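Local coordinates for ML032222a iGluR (Mnemiopsis leidyi, PDB 4YKI), which probably forms a glycine-activated ionotropic glutamate receptor channel as one of its subunits, sensing glycine through its ligand-binding domain, at residues Val15-Phe20 / Ala89-Thr94; Pro107-Gly112 / Glu188-Ala193; Ala111-Val116 / Gln210-Ala215; Trp138-Ser143 / Val184-Gly189. All coordinates share one frame; numbering follows the deposited sequence.

Contact 1: Val15-Phe20 / Ala89-Thr94; sequences VEEQPF and AIDLST. With GLY (glycine), chain E.
F20 and D91 mark the closest backbone approach of loop 15-20 to segment 89-94, with their CA atoms 6.5 Å apart and no clear hydrogen bond across. The side chains do the joining. D91 lies flat on the F20 ring. Its CB sits over the ring centre, 3.6 Å from the centroid, in a CH-pi contact, and its carboxylate is stacked on the ring with the planes 13° apart. D91 CG lies between its backbone N and carbonyl carbon (chi1 58°), which turns the carboxylate toward the loop. There it meets E17. E17 OE2 is 2.5 Å from D91 OD2, and the two carboxylate planes are turned 56° apart. At that separation one of the acids probably holds a proton. The other oxygen of E17, OE1, forms a salt bridge with R144.

This is the ligand cleft of the two-lobed, periplasmic-binding-protein-like domain of ionotropic glutamate receptors. The chain turns a corner at I90, and D91 is the centre of an inverse gamma turn. Main-chain groups of the turn and of the strand after it face the bound glycine. The glycine N donates to D91 O at 2.9 Å. Its link to D91 OD2 is weak. S93 N donates almost straight to the glycine OXT at 2.9 Å, and R98 holds the ligand as well. I90 CD1 reaches to 3.3 Å from V15 O and also lies 4.1 Å from E17 CB. V191 of helix 189-195 packs against E17, F20 and D91.

Contact 2: Pro107-Gly112 / Glu188-Ala193; sequences PFMDAG and EGPVLA. With MG (magnesium ion), chain D; GLY (glycine), chain E.
G112 O receives G189 N in a 2.9 Å hydrogen bond, nearly straight at 169°. The bond joins strand 109-112, which runs into the hinge region between the two lobes of the binding domain, to the first turn of helix 189-193. E188 is the N-cap residue of that helix. Strand and helix axes lie at 84°, with P190 making most of the side-chain contact. The ring of P190 fits against two strand side chains. A111 CB meets P190 CD at 3.8 Å. M109 comes alongside, its sulphur SD 4.0 Å from P190 CG. M109 runs extended through CG and SD, with CG anti to the backbone N, and bends only at the last torsion (chi3 -63°).

D110 points away from the helix, and its OD1 binds the magnesium ion. Two waters, E213, and D110 and E213 of the second subunit complete six ligands, so the ion lies in the interface between the two subunits. E188 leaves the contact in another direction. Its first torsion sets CG opposite the carbonyl carbon, and the rest of the chain runs straight to the pocket. There E188 OE1 accepts a hydrogen bond from the glycine N at 2.7 Å.

Contact 3: Ala111-Val116 / Gln210-Ala215; sequences AGIKAV and QSFEYA. With MG (magnesium ion), chain D.
A111 and F212 form an antiparallel hydrogen-bonded pair. F212 N donates to A111 O at 3.0 Å. The return bond, A111 N to F212 O, is 2.9 Å long, but its donor stands 36° out of the carbonyl plane. G112 CA adds a CA-H...O contact to Q210 O at 3.4 Å.

Contacts to the F212 ring are mostly apolar. With chi1 at 60° the ring is folded back over its own main chain, against the partner strand. I113 CD1 meets F212 CE1 at 3.7 Å, and A111 CB meets F212 CE2 at 3.5 Å. The exception is A111 O, over one face toward the rim. The A111 methyl also lies over a face of Y214, 4.3 Å from the centroid, in a CH-pi contact. Strands 109-118 and 202-218 here belong to the hinge between the lobes of the glutamate-receptor binding domain. An alanine in place of F212 would remove the ring and is likely to open a gap beside I113 CD1 and take a partner from H145, whose ring meets it.

Polar contacts lie farther along. Y214 OH is hydrogen-bonded to E188 OE1. E213 OE2 binds the magnesium ion at 2.1 Å, while its OE1 accepts a hydrogen bond from a metal-bound water at 2.6 Å.

Contact 4: Trp138-Ser143 / Val184-Gly189; sequences WGVIGS and VFIDEG. With GLY (glycine), chain E.
W138 and V184 lie closest, CA to CA 4.5 Å, at the tight end of two parallel strands, 138-141 and 184-188. G139 is paired next, with F185. G139 N donates to V184 O at 3.1 Å, and I186 N donates to G139 O at 3.2 Å. W138 CB rests 3.9 Å from V184 CB. On the face that carries F185, that ring turns its edge to the partner strand. F185 CG is anti to the backbone N (chi1 177°), which places CD1 beside G139 O, with the oxygen near the ring plane. I141 CD1 touches the edge farther out, 3.7 Å from F185 CZ. V140 CG1 packs on I186 CB.

Beyond I186 the strands part, and a water takes over the joining. It accepts from I141 N and donates to I186 O and, at 2.7 Å, to D187 OD1. That carboxylate oxygen also forms a salt bridge with R144. E188 follows at the strand end, facing the glycine pocket, where its OE2 is hydrogen-bonded to S93 OG. An alanine at E188 would remove this carboxylate and would probably cost the ligand ammonium its bond to OE1, leaving it the weak bond to D91 OD2 among side-chain acids, and leave S93 OG without this mate.

The parallel strands belong to the second lobe of the binding domain, with 137-141 lying between 166-168 and 183-188. Helix 171-179 covers I141 and F185 through A174. Strand 109-118 runs antiparallel to strand 183-188, and its A115 touches V184 and I186. V140 meets E147 of helix 145-152.

From the N terminus, contact 1 closes first. It brings the loop after strand 9-13 to strand 91-93, and it ends before the others begin. Contacts 2 and 3 both start on strand 109-118 and share A111 and G112. Contact 2 ties that strand to helix 189-195, and contact 3 ties it to strand 202-218, so the loop of contact 3 reaches farther along the chain. Contact 4 nests inside the loop of contact 3. It also falls within the span of contact 2, with which it shares E188 and G189. Strand 202-218 also pairs with strand 91-93, linking contact 1 to contact 3. The bound glycine touches all four contacts, and the magnesium ion joins contacts 2 and 3.

Contact 1: Val15-Phe20 / Ala89-Thr94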
loop_
_atom_site.group_PDB
_atom_site.type_symbol
_atom_site.label_atom_id
_atom_site.label_comp_id
_atom_site.label_asym_id
_atom_site.label_seq_id
_atom_site.Cartn_x
_atom_site.Cartn_y
_atom_site.Cartn_z
ATOM N N VAL B 15 3.273 -7.641 19.795
ATOM C CA VAL B 15 4.388 -7.362 20.690
ATOM C C VAL B 15 4.547 -5.847 20.764
ATOM O O VAL B 15 4.040 -5.129 19.914
ATOM C CB VAL B 15 5.734 -7.965 20.206
ATOM C CG1 VAL B 15 5.703 -9.459 20.195
ATOM C CG2 VAL B 15 6.165 -7.425 18.844
ATOM N N GLU B 16 5.286 -5.352 21.744
ATOM C CA GLU B 16 5.627 -3.936 21.743
ATOM C C GLU B 16 6.494 -3.596 20.536
ATOM O O GLU B 16 7.442 -4.298 20.236
ATOM C CB GLU B 16 6.346 -3.519 23.014
ATOM C CG GLU B 16 6.809 -2.078 23.035
ATOM C CD GLU B 16 7.105 -1.639 24.448
ATOM O OE1 GLU B 16 8.148 -2.051 24.996
ATOM O OE2 GLU B 16 6.260 -0.975 25.054
ATOM N N GLU B 17 6.140 -2.508 19.856
ATOM C CA GLU B 17 6.925 -1.913 18.775
ATOM C C GLU B 17 6.438 -0.473 18.624
ATOM O O GLU B 17 5.446 -0.212 17.942
ATOM C CB GLU B 17 6.752 -2.667 17.456
ATOM C CG GLU B 17 7.509 -2.012 16.300
ATOM C CD GLU B 17 8.413 -2.944 15.529
ATOM O OE1 GLU B 17 9.214 -3.655 16.161
ATOM O OE2 GLU B 17 8.350 -2.949 14.275
ATOM N N GLN B 18 7.103 0.453 19.286
ATOM C CA GLN B 18 6.607 1.819 19.331
ATOM C C GLN B 18 6.792 2.445 17.950
ATOM O O GLN B 18 7.806 2.213 17.304
ATOM C CB GLN B 18 7.322 2.609 20.436
ATOM C CG GLN B 18 7.066 1.964 21.796
ATOM C CD GLN B 18 7.749 2.625 22.963
ATOM O OE1 GLN B 18 8.314 3.706 22.848
ATOM N NE2 GLN B 18 7.687 1.970 24.120
ATOM N N PRO B 19 5.813 3.235 17.480
ATOM C CA PRO B 19 4.631 3.764 18.160
ATOM C C PRO B 19 3.366 2.964 17.812
ATOM O O PRO B 19 2.258 3.417 18.100
ATOM C CB PRO B 19 4.520 5.164 17.570
ATOM C CG PRO B 19 4.910 4.964 16.156
ATOM C CD PRO B 19 6.021 3.915 16.186
ATOM N N PHE B 20 3.531 1.806 17.189
ATOM C CA PHE B 20 2.428 0.942 16.821
ATOM C C PHE B 20 1.790 0.271 18.037
ATOM O O PHE B 20 0.564 0.255 18.156
ATOM C CB PHE B 20 2.923 -0.072 15.800
ATOM C CG PHE B 20 3.426 0.568 14.534
ATOM C CD1 PHE B 20 2.546 1.161 13.653
ATOM C CD2 PHE B 20 4.779 0.629 14.256
ATOM C CE1 PHE B 20 3.001 1.780 12.503
ATOM C CE2 PHE B 20 5.241 1.248 13.105
ATOM C CZ PHE B 20 4.356 1.826 12.230
ATOM N N ALA B 89 -1.918 -8.418 14.878
ATOM C CA ALA B 89 -2.228 -6.989 14.913
ATOM C C ALA B 89 -0.992 -6.214 15.357
ATOM O O ALA B 89 -0.741 -6.043 16.559
ATOM C CB ALA B 89 -3.399 -6.734 15.821
ATOM N N ILE B 90 -0.192 -5.772 14.380
ATOM C CA ILE B 90 1.065 -5.076 14.616
ATOM C C ILE B 90 1.440 -4.443 13.278
ATOM O O ILE B 90 0.709 -4.591 12.291
ATOM C CB ILE B 90 2.134 -6.093 15.139
ATOM C CG1 ILE B 90 3.348 -5.428 15.820
ATOM C CG2 ILE B 90 2.557 -7.045 14.012
ATOM C CD1 ILE B 90 3.026 -4.351 16.852
ATOM N N ASP B 91 2.557 -3.722 13.232
ATOM C CA ASP B 91 3.164 -3.357 11.950
ATOM C C ASP B 91 3.832 -4.585 11.359
ATOM O O ASP B 91 5.034 -4.776 11.486
ATOM C CB ASP B 91 4.149 -2.207 12.128
ATOM C CG ASP B 91 5.274 -2.497 13.120
ATOM O OD1 ASP B 91 5.003 -2.989 14.242
ATOM O OD2 ASP B 91 6.453 -2.180 12.758
ATOM N N LEU B 92 3.036 -5.419 10.697
ATOM C CA LEU B 92 3.552 -6.672 10.144
ATOM C C LEU B 92 3.948 -6.437 8.690
ATOM O O LEU B 92 3.096 -6.210 7.823
ATOM C CB LEU B 92 2.561 -7.833 10.238
ATOM C CG LEU B 92 3.158 -9.211 9.940
ATOM C CD1 LEU B 92 4.173 -9.644 10.999
ATOM C CD2 LEU B 92 2.062 -10.232 9.805
ATOM N N SER B 93 5.244 -6.519 8.409
ATOM C CA SER B 93 5.744 -6.246 7.065
ATOM C C SER B 93 5.375 -7.355 6.102
ATOM O O SER B 93 5.401 -8.542 6.440
ATOM C CB SER B 93 7.246 -6.102 7.105
ATOM O OG SER B 93 7.572 -5.089 8.036
ATOM N N THR B 94 5.056 -6.956 4.874
ATOM C CA THR B 94 4.739 -7.894 3.803
ATOM C C THR B 94 6.002 -8.418 3.144
ATOM O O THR B 94 6.829 -7.628 2.658
ATOM C CB THR B 94 3.811 -7.260 2.755
ATOM O OG1 THR B 94 4.403 -6.061 2.240
ATOM C CG2 THR B 94 2.466 -6.947 3.375
HETATM N N GLY E . 7.910 -4.876 11.366
HETATM C CA GLY E . 8.822 -6.021 11.590
HETATM C C GLY E . 8.367 -7.303 10.934
HETATM O O GLY E . 9.138 -8.285 10.993
HETATM O OXT GLY E . 7.247 -7.349 10.383
#

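Contact 2: Pro107-Gly112 / Glu188-Ala193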
loop_
_atom_site.group_PDB
_atom_site.type_symbol
_atom_site.label_atom_id
_atom_site.label_comp_id
_atom_site.label_asym_id
_atom_site.label_seq_id
_atom_site.Cartn_x
_atom_site.Cartn_y
_atom_site.Cartn_z
ATOM N N PRO B 107 -3.445 -3.389 3.229
ATOM C CA PRO B 107 -2.339 -2.774 3.969
ATOM C C PRO B 107 -2.630 -1.342 4.371
ATOM O O PRO B 107 -3.491 -0.698 3.758
ATOM C CB PRO B 107 -1.190 -2.834 2.959
ATOM C CG PRO B 107 -1.831 -2.733 1.637
ATOM C CD PRO B 107 -3.162 -3.452 1.779
ATOM N N PHE B 108 -1.892 -0.836 5.354
ATOM C CA PHE B 108 -2.127 0.508 5.858
ATOM C C PHE B 108 -0.929 1.464 5.861
ATOM O O PHE B 108 -1.101 2.616 6.216
ATOM C CB PHE B 108 -2.788 0.456 7.251
ATOM C CG PHE B 108 -1.937 -0.169 8.342
ATOM C CD1 PHE B 108 -1.100 0.620 9.132
ATOM C CD2 PHE B 108 -2.003 -1.530 8.616
ATOM C CE1 PHE B 108 -0.325 0.054 10.155
ATOM C CE2 PHE B 108 -1.237 -2.098 9.636
ATOM C CZ PHE B 108 -0.387 -1.306 10.394
ATOM N N MET B 109 0.256 1.037 5.441
ATOM C CA MET B 109 1.414 1.946 5.436
ATOM C C MET B 109 2.557 1.441 4.561
ATOM O O MET B 109 3.127 0.388 4.800
ATOM C CB MET B 109 1.935 2.150 6.863
ATOM C CG MET B 109 3.025 3.187 6.964
ATOM S SD MET B 109 3.575 3.494 8.657
ATOM C CE MET B 109 2.105 4.118 9.387
ATOM N N ASP B 110 2.955 2.226 3.568
ATOM C CA ASP B 110 4.152 1.938 2.790
ATOM C C ASP B 110 5.362 2.075 3.695
ATOM O O ASP B 110 5.432 2.973 4.516
ATOM C CB ASP B 110 4.320 2.953 1.617
ATOM C CG ASP B 110 3.603 2.564 0.319
ATOM O OD1 ASP B 110 2.720 1.677 0.320
ATOM O OD2 ASP B 110 3.922 3.220 -0.707
ATOM N N ALA B 111 6.333 1.205 3.489
ATOM C CA ALA B 111 7.576 1.259 4.236
ATOM C C ALA B 111 8.715 0.749 3.365
ATOM O O ALA B 111 8.507 0.044 2.362
ATOM C CB ALA B 111 7.470 0.438 5.527
ATOM N N GLY B 112 9.918 1.139 3.752
ATOM C CA GLY B 112 11.129 0.683 3.117
ATOM C C GLY B 112 12.140 0.269 4.161
ATOM O O GLY B 112 11.975 0.531 5.355
ATOM N N GLU B 188 13.609 -0.724 9.520
ATOM C CA GLU B 188 12.446 -0.257 8.766
ATOM C C GLU B 188 12.238 1.236 8.988
ATOM O O GLU B 188 12.273 1.718 10.109
ATOM C CB GLU B 188 11.195 -1.058 9.171
ATOM C CG GLU B 188 11.363 -2.554 8.981
ATOM C CD GLU B 188 10.150 -3.368 9.390
ATOM O OE1 GLU B 188 9.295 -2.858 10.154
ATOM O OE2 GLU B 188 10.094 -4.559 8.977
ATOM N N GLY B 189 11.971 1.946 7.899
ATOM C CA GLY B 189 11.858 3.389 7.926
ATOM C C GLY B 189 10.989 3.974 9.033
ATOM O O GLY B 189 11.441 4.823 9.793
ATOM N N PRO B 190 9.727 3.566 9.136
ATOM C CA PRO B 190 8.850 4.242 10.104
ATOM C C PRO B 190 9.252 3.981 11.556
ATOM O O PRO B 190 9.134 4.847 12.423
ATOM C CB PRO B 190 7.470 3.651 9.784
ATOM C CG PRO B 190 7.583 3.234 8.328
ATOM C CD PRO B 190 8.974 2.724 8.194
ATOM N N VAL B 191 9.753 2.776 11.825
ATOM C CA VAL B 191 10.186 2.396 13.157
ATOM C C VAL B 191 11.401 3.219 13.564
ATOM O O VAL B 191 11.490 3.724 14.687
ATOM C CB VAL B 191 10.498 0.878 13.205
ATOM C CG1 VAL B 191 11.127 0.463 14.522
ATOM C CG2 VAL B 191 9.218 0.075 12.956
ATOM N N LEU B 192 12.353 3.357 12.661
ATOM C CA LEU B 192 13.543 4.141 12.952
ATOM C C LEU B 192 13.199 5.613 13.060
ATOM O O LEU B 192 13.732 6.299 13.947
ATOM C CB LEU B 192 14.621 3.897 11.897
ATOM C CG LEU B 192 15.141 2.466 11.860
ATOM C CD1 LEU B 192 16.261 2.312 10.841
ATOM C CD2 LEU B 192 15.602 2.008 13.217
ATOM N N ALA B 193 12.322 6.114 12.200
ATOM C CA ALA B 193 11.953 7.534 12.230
ATOM C C ALA B 193 11.390 7.902 13.592
ATOM O O ALA B 193 11.758 8.928 14.194
ATOM C CB ALA B 193 10.948 7.858 11.132
HETATM MG MG MG D . 0.776 1.233 -0.242
HETATM N N GLY E . 7.910 -4.876 11.366
HETATM C CA GLY E . 8.822 -6.021 11.590
HETATM C C GLY E . 8.367 -7.303 10.934
HETATM O O GLY E . 9.138 -8.285 10.993
HETATM O OXT GLY E . 7.247 -7.349 10.383
HETATM O O HOH W 1 1.320 0.655 -2.195
HETATM O O HOH W 2 0.097 1.623 1.717
#

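Contact 3: Ala111-Val116 / Gln210-Ala215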
loop_
_atom_site.group_PDB
_atom_site.type_symbol
_atom_site.label_atom_id
_atom_site.label_comp_id
_atom_site.label_asym_id
_atom_site.label_seq_id
_atom_site.Cartn_x
_atom_site.Cartn_y
_atom_site.Cartn_z
ATOM N N ALA B 111 6.333 1.205 3.489
ATOM C CA ALA B 111 7.576 1.259 4.236
ATOM C C ALA B 111 8.715 0.749 3.365
ATOM O O ALA B 111 8.507 0.044 2.362
ATOM C CB ALA B 111 7.470 0.438 5.527
ATOM N N GLY B 112 9.918 1.139 3.752
ATOM C CA GLY B 112 11.129 0.683 3.117
ATOM C C GLY B 112 12.140 0.269 4.161
ATOM O O GLY B 112 11.975 0.531 5.355
ATOM N N ILE B 113 13.186 -0.410 3.696
ATOM C CA ILE B 113 14.351 -0.688 4.524
ATOM C C ILE B 113 15.215 0.558 4.613
ATOM O O ILE B 113 15.450 1.241 3.608
ATOM C CB ILE B 113 15.160 -1.890 3.975
ATOM C CG1 ILE B 113 14.296 -3.158 3.909
ATOM C CG2 ILE B 113 16.406 -2.141 4.810
ATOM C CD1 ILE B 113 13.699 -3.571 5.249
ATOM N N LYS B 114 15.638 0.873 5.837
ATOM C CA LYS B 114 16.467 2.035 6.112
ATOM C C LYS B 114 17.660 1.626 6.979
ATOM O O LYS B 114 17.504 0.920 7.972
ATOM C CB LYS B 114 15.657 3.116 6.831
ATOM C CG LYS B 114 16.475 4.370 7.074
ATOM C CD LYS B 114 15.694 5.469 7.714
ATOM C CE LYS B 114 16.517 6.748 7.827
ATOM N NZ LYS B 114 16.987 7.276 6.508
ATOM N N ALA B 115 18.842 2.095 6.601
ATOM C CA ALA B 115 20.050 1.897 7.386
ATOM C C ALA B 115 20.470 3.202 8.016
ATOM O O ALA B 115 20.453 4.251 7.376
ATOM C CB ALA B 115 21.180 1.347 6.531
ATOM N N VAL B 116 20.851 3.118 9.280
ATOM C CA VAL B 116 21.319 4.275 10.032
ATOM C C VAL B 116 22.634 3.940 10.718
ATOM O O VAL B 116 22.941 2.786 10.951
ATOM C CB VAL B 116 20.275 4.771 11.079
ATOM C CG1 VAL B 116 19.003 5.230 10.385
ATOM C CG2 VAL B 116 19.978 3.702 12.112
ATOM N N GLN B 210 14.045 -1.180 -1.078
ATOM C CA GLN B 210 12.950 -2.144 -0.974
ATOM C C GLN B 210 11.627 -1.415 -0.716
ATOM O O GLN B 210 11.576 -0.370 -0.058
ATOM C CB GLN B 210 13.148 -3.214 0.115
ATOM C CG GLN B 210 14.299 -4.177 -0.076
ATOM C CD GLN B 210 14.057 -5.205 -1.180
ATOM O OE1 GLN B 210 12.921 -5.625 -1.470
ATOM N NE2 GLN B 210 15.137 -5.604 -1.816
ATOM N N SER B 211 10.569 -1.975 -1.264
ATOM C CA SER B 211 9.230 -1.453 -1.113
ATOM C C SER B 211 8.334 -2.519 -0.555
ATOM O O SER B 211 8.224 -3.592 -1.147
ATOM C CB SER B 211 8.729 -1.056 -2.493
ATOM O OG SER B 211 7.371 -0.696 -2.474
ATOM N N PHE B 212 7.653 -2.216 0.550
ATOM C CA PHE B 212 6.726 -3.156 1.167
ATOM C C PHE B 212 5.667 -2.381 1.963
ATOM O O PHE B 212 5.646 -1.155 1.944
ATOM C CB PHE B 212 7.481 -4.206 2.008
ATOM C CG PHE B 212 8.293 -3.627 3.127
ATOM C CD1 PHE B 212 9.582 -3.221 2.915
ATOM C CD2 PHE B 212 7.756 -3.493 4.399
ATOM C CE1 PHE B 212 10.330 -2.677 3.927
ATOM C CE2 PHE B 212 8.495 -2.935 5.419
ATOM C CZ PHE B 212 9.792 -2.528 5.174
ATOM N N GLU B 213 4.777 -3.120 2.605
ATOM C CA GLU B 213 3.667 -2.567 3.368
ATOM C C GLU B 213 3.710 -3.083 4.785
ATOM O O GLU B 213 4.233 -4.169 5.057
ATOM C CB GLU B 213 2.349 -3.088 2.807
ATOM C CG GLU B 213 2.009 -2.616 1.441
ATOM C CD GLU B 213 1.483 -1.198 1.409
ATOM O OE1 GLU B 213 1.278 -0.571 2.482
ATOM O OE2 GLU B 213 1.220 -0.710 0.280
ATOM N N TYR B 214 3.086 -2.331 5.685
ATOM C CA TYR B 214 2.575 -2.864 6.924
ATOM C C TYR B 214 1.104 -3.244 6.752
ATOM O O TYR B 214 0.312 -2.504 6.162
ATOM C CB TYR B 214 2.694 -1.843 8.068
ATOM C CG TYR B 214 4.100 -1.512 8.487
ATOM C CD1 TYR B 214 5.095 -2.482 8.491
ATOM C CD2 TYR B 214 4.427 -0.239 8.900
ATOM C CE1 TYR B 214 6.400 -2.167 8.912
ATOM C CE2 TYR B 214 5.693 0.071 9.336
ATOM C CZ TYR B 214 6.680 -0.880 9.333
ATOM O OH TYR B 214 7.926 -0.505 9.760
ATOM N N ALA B 215 0.756 -4.422 7.251
ATOM C CA ALA B 215 -0.587 -4.928 7.208
ATOM C C ALA B 215 -0.781 -5.788 8.451
ATOM O O ALA B 215 0.135 -5.922 9.273
ATOM C CB ALA B 215 -0.803 -5.739 5.941
HETATM MG MG MG D . 0.776 1.233 -0.242
HETATM O O HOH W 2 0.097 1.623 1.717
HETATM O O HOH W 1 1.320 0.655 -2.195
#

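Contact 4: Trp138-Ser143 / Val184-Gly189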
loop_
_atom_site.group_PDB
_atom_site.type_symbol
_atom_site.label_atom_id
_atom_site.label_comp_id
_atom_site.label_asym_id
_atom_site.label_seq_id
_atom_site.Cartn_x
_atom_site.Cartn_y
_atom_site.Cartn_z
ATOM N N TRP B 138 27.833 -3.961 12.280
ATOM C CA TRP B 138 26.484 -3.769 11.782
ATOM C C TRP B 138 25.630 -4.962 12.141
ATOM O O TRP B 138 26.145 -6.014 12.542
ATOM C CB TRP B 138 26.485 -3.572 10.259
ATOM C CG TRP B 138 26.875 -4.791 9.487
ATOM C CD1 TRP B 138 26.041 -5.761 9.018
ATOM C CD2 TRP B 138 28.200 -5.184 9.117
ATOM N NE1 TRP B 138 26.765 -6.736 8.373
ATOM C CE2 TRP B 138 28.092 -6.404 8.428
ATOM C CE3 TRP B 138 29.462 -4.627 9.301
ATOM C CZ2 TRP B 138 29.207 -7.059 7.899
ATOM C CZ3 TRP B 138 30.566 -5.293 8.795
ATOM C CH2 TRP B 138 30.430 -6.497 8.106
ATOM N N GLY B 139 24.318 -4.810 12.007
ATOM C CA GLY B 139 23.439 -5.933 12.240
ATOM C C GLY B 139 22.004 -5.675 11.868
ATOM O O GLY B 139 21.584 -4.550 11.604
ATOM N N VAL B 140 21.267 -6.774 11.864
ATOM C CA VAL B 140 19.822 -6.800 11.761
ATOM C C VAL B 140 19.269 -7.656 12.894
ATOM O O VAL B 140 19.979 -8.488 13.453
ATOM C CB VAL B 140 19.331 -7.413 10.409
ATOM C CG1 VAL B 140 19.723 -6.543 9.248
ATOM C CG2 VAL B 140 19.847 -8.860 10.229
ATOM N N ILE B 141 18.001 -7.470 13.213
ATOM C CA ILE B 141 17.355 -8.263 14.246
ATOM C C ILE B 141 17.006 -9.627 13.671
ATOM O O ILE B 141 16.443 -9.732 12.569
ATOM C CB ILE B 141 16.107 -7.549 14.759
ATOM C CG1 ILE B 141 16.482 -6.221 15.445
ATOM C CG2 ILE B 141 15.300 -8.452 15.677
ATOM C CD1 ILE B 141 15.316 -5.250 15.618
ATOM N N GLY B 142 17.302 -10.684 14.410
ATOM C CA GLY B 142 16.981 -12.021 13.963
ATOM C C GLY B 142 15.487 -12.299 13.918
ATOM O O GLY B 142 14.713 -11.839 14.760
ATOM N N SER B 143 15.081 -13.066 12.909
ATOM C CA SER B 143 13.682 -13.483 12.732
ATOM C C SER B 143 12.721 -12.301 12.641
ATOM O O SER B 143 11.647 -12.282 13.250
ATOM C CB SER B 143 13.271 -14.449 13.840
ATOM O OG SER B 143 14.037 -15.645 13.762
ATOM N N VAL B 184 26.158 0.231 12.296
ATOM C CA VAL B 184 25.079 0.448 11.346
ATOM C C VAL B 184 23.945 -0.550 11.660
ATOM O O VAL B 184 24.144 -1.780 11.662
ATOM C CB VAL B 184 25.537 0.239 9.887
ATOM C CG1 VAL B 184 24.356 0.388 8.916
ATOM C CG2 VAL B 184 26.636 1.212 9.505
ATOM N N PHE B 185 22.758 -0.022 11.910
ATOM C CA PHE B 185 21.566 -0.821 12.140
ATOM C C PHE B 185 20.687 -0.698 10.908
ATOM O O PHE B 185 20.387 0.405 10.461
ATOM C CB PHE B 185 20.853 -0.325 13.404
ATOM C CG PHE B 185 19.542 -1.025 13.715
ATOM C CD1 PHE B 185 19.355 -2.374 13.470
ATOM C CD2 PHE B 185 18.505 -0.311 14.276
ATOM C CE1 PHE B 185 18.128 -2.974 13.777
ATOM C CE2 PHE B 185 17.301 -0.921 14.574
ATOM C CZ PHE B 185 17.128 -2.245 14.307
ATOM N N ILE B 186 20.296 -1.843 10.352
ATOM C CA ILE B 186 19.475 -1.900 9.152
ATOM C C ILE B 186 18.099 -2.406 9.558
ATOM O O ILE B 186 17.981 -3.540 10.029
ATOM C CB ILE B 186 20.090 -2.869 8.104
ATOM C CG1 ILE B 186 21.536 -2.472 7.769
ATOM C CG2 ILE B 186 19.225 -2.925 6.831
ATOM C CD1 ILE B 186 22.306 -3.503 6.937
ATOM N N ASP B 187 17.083 -1.575 9.388
ATOM C CA ASP B 187 15.730 -1.928 9.821
ATOM C C ASP B 187 14.697 -1.229 8.929
ATOM O O ASP B 187 14.892 -1.175 7.716
ATOM C CB ASP B 187 15.518 -1.666 11.325
ATOM C CG ASP B 187 14.354 -2.477 11.879
ATOM O OD1 ASP B 187 14.538 -3.707 12.087
ATOM O OD2 ASP B 187 13.258 -1.900 12.046
ATOM N N GLU B 188 13.609 -0.724 9.520
ATOM C CA GLU B 188 12.446 -0.257 8.766
ATOM C C GLU B 188 12.238 1.236 8.988
ATOM O O GLU B 188 12.273 1.718 10.109
ATOM C CB GLU B 188 11.195 -1.058 9.171
ATOM C CG GLU B 188 11.363 -2.554 8.981
ATOM C CD GLU B 188 10.150 -3.368 9.390
ATOM O OE1 GLU B 188 9.295 -2.858 10.154
ATOM O OE2 GLU B 188 10.094 -4.559 8.977
ATOM N N GLY B 189 11.971 1.946 7.899
ATOM C CA GLY B 189 11.858 3.389 7.926
ATOM C C GLY B 189 10.989 3.974 9.033
ATOM O O GLY B 189 11.441 4.823 9.793
HETATM N N GLY E . 7.910 -4.876 11.366
HETATM C CA GLY E . 8.822 -6.021 11.590
HETATM C C GLY E . 8.367 -7.303 10.934
HETATM O O GLY E . 9.138 -8.285 10.993
HETATM O OXT GLY E . 7.247 -7.349 10.383
HETATM O O HOH W 3 16.612 -5.348 11.609
#